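Local coordinates for protein Nrps/pks (Streptomyces albus, PDB 4OPE) that probably catalyses decarboxylative Claisen condensation as a ketosynthase domain of the AT-less type I polyketide synthase that makes oxazolomycin, at residues G16-A21 with A25-N30; L99-H104 with E241-V246. All blocks are in the same frame, centred on the assembly; numbering follows the deposited sequence.

Contact 1: residues G16-A21 with A25-N30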
loop_
_atom_site.group_PDB
_atom_site.type_symbol
_atom_site.label_atom_id
_atom_site.label_comp_id
_atom_site.label_asym_id
_atom_site.label_seq_id
_atom_site.Cartn_x
_atom_site.Cartn_y
_atom_site.Cartn_z
ATOM N N GLY A 16 4.030 8.452 -18.570
ATOM C CA GLY A 16 3.809 9.485 -17.571
ATOM C C GLY A 16 3.281 10.816 -18.076
ATOM O O GLY A 16 3.486 11.167 -19.223
ATOM N N ARG A 17 2.568 11.545 -17.224
ATOM C CA ARG A 17 2.286 12.952 -17.456
ATOM C C ARG A 17 2.797 13.719 -16.283
ATOM O O ARG A 17 2.582 13.321 -15.154
ATOM C CB ARG A 17 0.803 13.204 -17.539
ATOM C CG ARG A 17 0.139 12.415 -18.629
ATOM C CD ARG A 17 -1.365 12.397 -18.466
ATOM N NE ARG A 17 -1.906 13.744 -18.605
ATOM C CZ ARG A 17 -3.171 14.062 -18.364
ATOM N NH1 ARG A 17 -4.031 13.134 -17.973
ATOM N NH2 ARG A 17 -3.569 15.317 -18.496
ATOM N N TYR A 18 3.433 14.839 -16.561
ATOM C CA TYR A 18 3.961 15.720 -15.538
ATOM C C TYR A 18 3.629 17.167 -15.935
ATOM O O TYR A 18 3.053 17.398 -17.010
ATOM C CB TYR A 18 5.456 15.459 -15.404
ATOM C CG TYR A 18 5.714 14.020 -15.050
ATOM C CD1 TYR A 18 5.410 13.531 -13.791
ATOM C CD2 TYR A 18 6.203 13.130 -15.975
ATOM C CE1 TYR A 18 5.620 12.210 -13.454
ATOM C CE2 TYR A 18 6.420 11.791 -15.650
ATOM C CZ TYR A 18 6.115 11.334 -14.382
ATOM O OH TYR A 18 6.325 10.020 -14.046
ATOM N N PRO A 19 3.939 18.141 -15.060
ATOM C CA PRO A 19 3.611 19.508 -15.355
ATOM C C PRO A 19 4.178 19.962 -16.692
ATOM O O PRO A 19 5.389 19.831 -16.920
ATOM C CB PRO A 19 4.253 20.251 -14.214
ATOM C CG PRO A 19 4.088 19.318 -13.086
ATOM C CD PRO A 19 4.420 17.999 -13.686
ATOM N N LYS A 20 3.281 20.471 -17.561
ATOM C CA LYS A 20 3.626 20.947 -18.876
ATOM C C LYS A 20 4.143 19.838 -19.785
ATOM O O LYS A 20 4.817 20.090 -20.781
ATOM C CB LYS A 20 4.654 22.085 -18.748
ATOM C CG LYS A 20 4.109 23.257 -17.960
ATOM C CD LYS A 20 4.935 24.489 -18.231
ATOM C CE LYS A 20 4.368 25.696 -17.513
ATOM N NZ LYS A 20 2.981 26.019 -17.964
ATOM N N ALA A 21 3.852 18.599 -19.441
ATOM C CA ALA A 21 4.361 17.472 -20.198
ATOM C C ALA A 21 3.269 16.411 -20.263
ATOM O O ALA A 21 3.069 15.626 -19.324
ATOM C CB ALA A 21 5.633 16.933 -19.569
ATOM N N ALA A 25 7.869 12.643 -24.420
ATOM C CA ALA A 25 8.672 13.398 -25.386
ATOM C C ALA A 25 8.722 14.849 -24.971
ATOM O O ALA A 25 9.758 15.496 -25.040
ATOM C CB ALA A 25 8.106 13.277 -26.782
ATOM N N GLN A 26 7.584 15.350 -24.524
ATOM C CA GLN A 26 7.488 16.714 -24.055
ATOM C C GLN A 26 8.229 16.818 -22.714
ATOM O O GLN A 26 8.938 17.768 -22.475
ATOM C CB GLN A 26 6.010 17.122 -23.999
ATOM C CG GLN A 26 5.763 18.596 -23.741
ATOM C CD GLN A 26 6.527 19.494 -24.697
ATOM O OE1 GLN A 26 6.443 19.315 -25.915
ATOM N NE2 GLN A 26 7.287 20.451 -24.162
ATOM N N PHE A 27 8.160 15.794 -21.880
ATOM C CA PHE A 27 8.902 15.808 -20.646
ATOM C C PHE A 27 10.370 15.962 -20.918
ATOM O O PHE A 27 11.069 16.744 -20.254
ATOM C CB PHE A 27 8.641 14.492 -19.906
ATOM C CG PHE A 27 9.128 14.438 -18.460
ATOM C CD1 PHE A 27 8.986 15.510 -17.615
ATOM C CD2 PHE A 27 9.677 13.266 -17.953
ATOM C CE1 PHE A 27 9.396 15.417 -16.282
ATOM C CE2 PHE A 27 10.077 13.168 -16.627
ATOM C CZ PHE A 27 9.945 14.240 -15.797
ATOM N N TRP A 28 10.845 15.225 -21.913
ATOM C CA TRP A 28 12.272 15.208 -22.225
ATOM C C TRP A 28 12.739 16.556 -22.717
ATOM O O TRP A 28 13.720 17.042 -22.235
ATOM C CB TRP A 28 12.646 14.125 -23.218
ATOM C CG TRP A 28 14.106 14.216 -23.566
ATOM C CD1 TRP A 28 14.644 14.530 -24.783
ATOM C CD2 TRP A 28 15.224 14.057 -22.672
ATOM N NE1 TRP A 28 16.007 14.551 -24.711
ATOM C CE2 TRP A 28 16.398 14.260 -23.434
ATOM C CE3 TRP A 28 15.348 13.761 -21.314
ATOM C CZ2 TRP A 28 17.672 14.159 -22.888
ATOM C CZ3 TRP A 28 16.650 13.638 -20.761
ATOM C CH2 TRP A 28 17.779 13.850 -21.549
ATOM N N ARG A 29 12.025 17.133 -23.665
ATOM C CA ARG A 29 12.233 18.500 -24.130
ATOM C C ARG A 29 12.422 19.467 -22.948
ATOM O O ARG A 29 13.414 20.261 -22.899
ATOM C CB ARG A 29 10.992 18.952 -24.895
ATOM C CG ARG A 29 11.178 19.467 -26.311
ATOM C CD ARG A 29 10.568 18.542 -27.374
ATOM N NE ARG A 29 9.143 18.253 -27.156
ATOM C CZ ARG A 29 8.474 17.244 -27.727
ATOM N NH1 ARG A 29 9.078 16.413 -28.586
ATOM N NH2 ARG A 29 7.192 17.056 -27.432
ATOM N N ASN A 30 11.476 19.387 -21.993
ATOM C CA ASN A 30 11.467 20.286 -20.840
ATOM C C ASN A 30 12.660 20.096 -19.940
ATOM O O ASN A 30 13.250 21.060 -19.496
ATOM C CB ASN A 30 10.220 20.088 -20.020
ATOM C CG ASN A 30 8.970 20.518 -20.742
ATOM O OD1 ASN A 30 9.028 21.043 -21.870
ATOM N ND2 ASN A 30 7.810 20.288 -20.098
HETATM O O HOH W 1 7.899 18.816 -17.867
#
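Tyr-18 and Phe-27 meet where the first strand of the thiolase-fold ketosynthase, strand 9-17, ends in a type II beta turn, Tyr-18 to Ala-21, and the chain passes into helix 24-33. Tyr-18 CD2 sits over the centre of one face of the Phe-27 ring, 3.7 Å above its plane, so that all six ring carbons are nearly equidistant from it. The planes are inclined at 33°, an oblique aromatic pair. Phe-27 reaches this place because its CG is anti to the backbone N (chi1 -169°), which brings the ring back toward the turn. Beside it the methyl carbon of Ala-21, CB, packs against the backbone N and CA of Phe-27, each 3.6 Å away.

The polar half is held by Asn-30. Its ND2 donates to Lys-20 O at 3.1 Å, approaching from above the carbonyl plane while the oxygen lies close to the plane of the amide. Gln-26 lays its CG 3.4 Å from the same Lys-20 O. A water bridges Asn-30 ND2 to Pro-19 O, so one amide nitrogen serves two successive turn carbonyls. Further out, Arg-35 NH1 bonds Asn-30 OD1, consistent with the amide being turned so that ND2 faces the turn, and Met-358 and Thr-362 of helix 356-370 touch Tyr-18. On the helix itself, Gln-26 OE1 is gripped side-on by Arg-29, whose NE and NH2 both arrive from one face of the Gln-26 amide, NH2 at 2.8 Å.

Contact 2: residues L99-H104 with E241-V246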
loop_
_atom_site.group_PDB
_atom_site.type_symbol
_atom_site.label_atom_id
_atom_site.label_comp_id
_atom_site.label_asym_id
_atom_site.label_seq_id
_atom_site.Cartn_x
_atom_site.Cartn_y
_atom_site.Cartn_z
ATOM N N LEU A 99 -5.445 4.943 -15.232
ATOM C CA LEU A 99 -5.894 4.005 -16.229
ATOM C C LEU A 99 -5.328 4.352 -17.596
ATOM O O LEU A 99 -4.793 3.489 -18.316
ATOM C CB LEU A 99 -7.394 4.010 -16.319
ATOM C CG LEU A 99 -8.138 3.043 -15.443
ATOM C CD1 LEU A 99 -9.585 3.469 -15.501
ATOM C CD2 LEU A 99 -7.988 1.608 -15.920
ATOM N N GLN A 100 -5.408 5.622 -17.959
ATOM C CA GLN A 100 -4.817 6.032 -19.224
ATOM C C GLN A 100 -3.294 5.833 -19.223
ATOM O O GLN A 100 -2.735 5.383 -20.221
ATOM C CB GLN A 100 -5.232 7.446 -19.585
ATOM C CG GLN A 100 -6.771 7.585 -19.670
ATOM C CD GLN A 100 -7.230 9.022 -19.971
ATOM O OE1 GLN A 100 -6.547 9.946 -19.644
ATOM N NE2 GLN A 100 -8.406 9.190 -20.544
ATOM N N THR A 101 -2.639 6.112 -18.099
ATOM C CA THR A 101 -1.212 5.901 -17.982
ATOM C C THR A 101 -0.859 4.456 -18.221
ATOM O O THR A 101 0.038 4.139 -18.990
ATOM C CB THR A 101 -0.746 6.329 -16.593
ATOM O OG1 THR A 101 -0.964 7.741 -16.460
ATOM C CG2 THR A 101 0.711 5.983 -16.350
ATOM N N VAL A 102 -1.592 3.540 -17.631
ATOM C CA VAL A 102 -1.259 2.130 -17.852
ATOM C C VAL A 102 -1.440 1.739 -19.299
ATOM O O VAL A 102 -0.609 1.021 -19.869
ATOM C CB VAL A 102 -2.014 1.193 -16.920
ATOM C CG1 VAL A 102 -1.682 -0.251 -17.241
ATOM C CG2 VAL A 102 -1.596 1.508 -15.492
ATOM N N TRP A 103 -2.503 2.236 -19.909
ATOM C CA TRP A 103 -2.705 2.005 -21.339
ATOM C C TRP A 103 -1.471 2.481 -22.109
ATOM O O TRP A 103 -0.937 1.741 -22.956
ATOM C CB TRP A 103 -3.941 2.727 -21.888
ATOM C CG TRP A 103 -4.193 2.313 -23.296
ATOM C CD1 TRP A 103 -3.730 2.904 -24.438
ATOM C CD2 TRP A 103 -4.943 1.162 -23.714
ATOM N NE1 TRP A 103 -4.156 2.199 -25.555
ATOM C CE2 TRP A 103 -4.887 1.118 -25.140
ATOM C CE3 TRP A 103 -5.652 0.171 -23.029
ATOM C CZ2 TRP A 103 -5.498 0.107 -25.878
ATOM C CZ3 TRP A 103 -6.279 -0.834 -23.769
ATOM C CH2 TRP A 103 -6.201 -0.854 -25.175
ATOM N N HIS A 104 -1.011 3.708 -21.835
ATOM C CA HIS A 104 0.114 4.215 -22.574
ATOM C C HIS A 104 1.399 3.476 -22.239
ATOM O O HIS A 104 2.257 3.326 -23.104
ATOM C CB HIS A 104 0.271 5.687 -22.371
ATOM C CG HIS A 104 -0.806 6.492 -23.015
ATOM N ND1 HIS A 104 -1.360 7.602 -22.424
ATOM C CD2 HIS A 104 -1.424 6.352 -24.209
ATOM C CE1 HIS A 104 -2.273 8.121 -23.223
ATOM N NE2 HIS A 104 -2.319 7.386 -24.321
ATOM N N GLU A 241 1.748 17.798 -9.643
ATOM C CA GLU A 241 0.891 16.710 -10.033
ATOM C C GLU A 241 1.616 15.749 -11.007
ATOM O O GLU A 241 2.571 16.107 -11.683
ATOM C CB GLU A 241 -0.327 17.274 -10.698
ATOM C CG GLU A 241 -1.249 18.034 -9.770
ATOM C CD GLU A 241 -2.497 18.554 -10.486
ATOM O OE1 GLU A 241 -3.605 18.518 -9.918
ATOM O OE2 GLU A 241 -2.388 18.995 -11.635
ATOM N N GLY A 242 1.198 14.505 -11.028
ATOM C CA GLY A 242 1.792 13.574 -11.954
ATOM C C GLY A 242 1.220 12.175 -11.898
ATOM O O GLY A 242 0.614 11.764 -10.920
ATOM N N SER A 243 1.461 11.446 -12.964
ATOM C CA SER A 243 1.080 10.058 -13.078
ATOM C C SER A 243 2.208 9.369 -13.833
ATOM O O SER A 243 2.695 9.909 -14.857
ATOM C CB SER A 243 -0.176 9.952 -13.927
ATOM O OG SER A 243 -0.779 8.693 -13.787
ATOM N N GLY A 244 2.634 8.195 -13.345
ATOM C CA GLY A 244 3.650 7.487 -14.022
ATOM C C GLY A 244 3.669 6.032 -13.713
ATOM O O GLY A 244 3.254 5.611 -12.653
ATOM N N ALA A 245 4.182 5.250 -14.664
ATOM C CA ALA A 245 4.298 3.827 -14.459
ATOM C C ALA A 245 5.397 3.251 -15.333
ATOM O O ALA A 245 5.672 3.758 -16.420
ATOM C CB ALA A 245 2.970 3.173 -14.786
ATOM N N VAL A 246 6.007 2.185 -14.837
ATOM C CA VAL A 246 6.961 1.437 -15.584
ATOM C C VAL A 246 6.478 -0.001 -15.639
ATOM O O VAL A 246 5.661 -0.457 -14.807
ATOM C CB VAL A 246 8.345 1.461 -14.907
ATOM C CG1 VAL A 246 8.931 2.857 -14.910
ATOM C CG2 VAL A 246 8.289 0.949 -13.483
#
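Thr-101 points its forked side chain from helix 93-108 at strand 242-250, its methyl over Ala-245 and its hydroxyl against Ser-243, in the layer where a helix packs on the central sheet of the thiolase fold. The short axes pass 8.0 Å apart at -36°, and the strand turns Ser-243 and Ala-245 to the helix, with the backbone of Gly-244 between them. The polar branch of Thr-101 has OG1 anti to the carbonyl carbon (chi1 -64°), so the hydroxyl stands beside the backbone N, where it also bonds Ile-97 O one helical turn earlier. Toward the strand, Thr-101 OG1 and Ser-243 OG are hydrogen-bonded at 2.8 Å, and either hydroxyl could be the donor. Replacing Thr-101 by a valine would probably leave the buried Ser-243 hydroxyl without this partner and Ile-97 O without its side-chain bond. Ile-97 and Phe-98 further enclose Ser-243, while Leu-105 touches Ala-245. The methyl branch rests on the backbone of the strand, Thr-101 CG2 lying 4.0 Å from Gly-244 C, and the same CG2 meets the methyl of Ala-245, CB, at 3.9 Å.

In the fold
The two contacts share the central mixed sheet, in which strands 9-17 and 242-250 are antiparallel neighbours, and their centres lie 13 Å apart. Contact 1 closes locally, the turn after strand 9-17 against the following helix, before contact 2 joins elements 137 residues apart. They also touch directly: Arg-17 N is probably hydrogen-bonded to Ser-243 O at 2.9 Å, so the residue that offers its hydroxyl to helix 93-108 is paired through its backbone with the last residue of strand 9-17, just before the turn. Tyr-18 OH lies 3.7 Å from Gly-244 CA, and Pro-19 packs against Glu-241. A general principle shows here: the strand pair links a turn-helix contact to a helix-sheet contact.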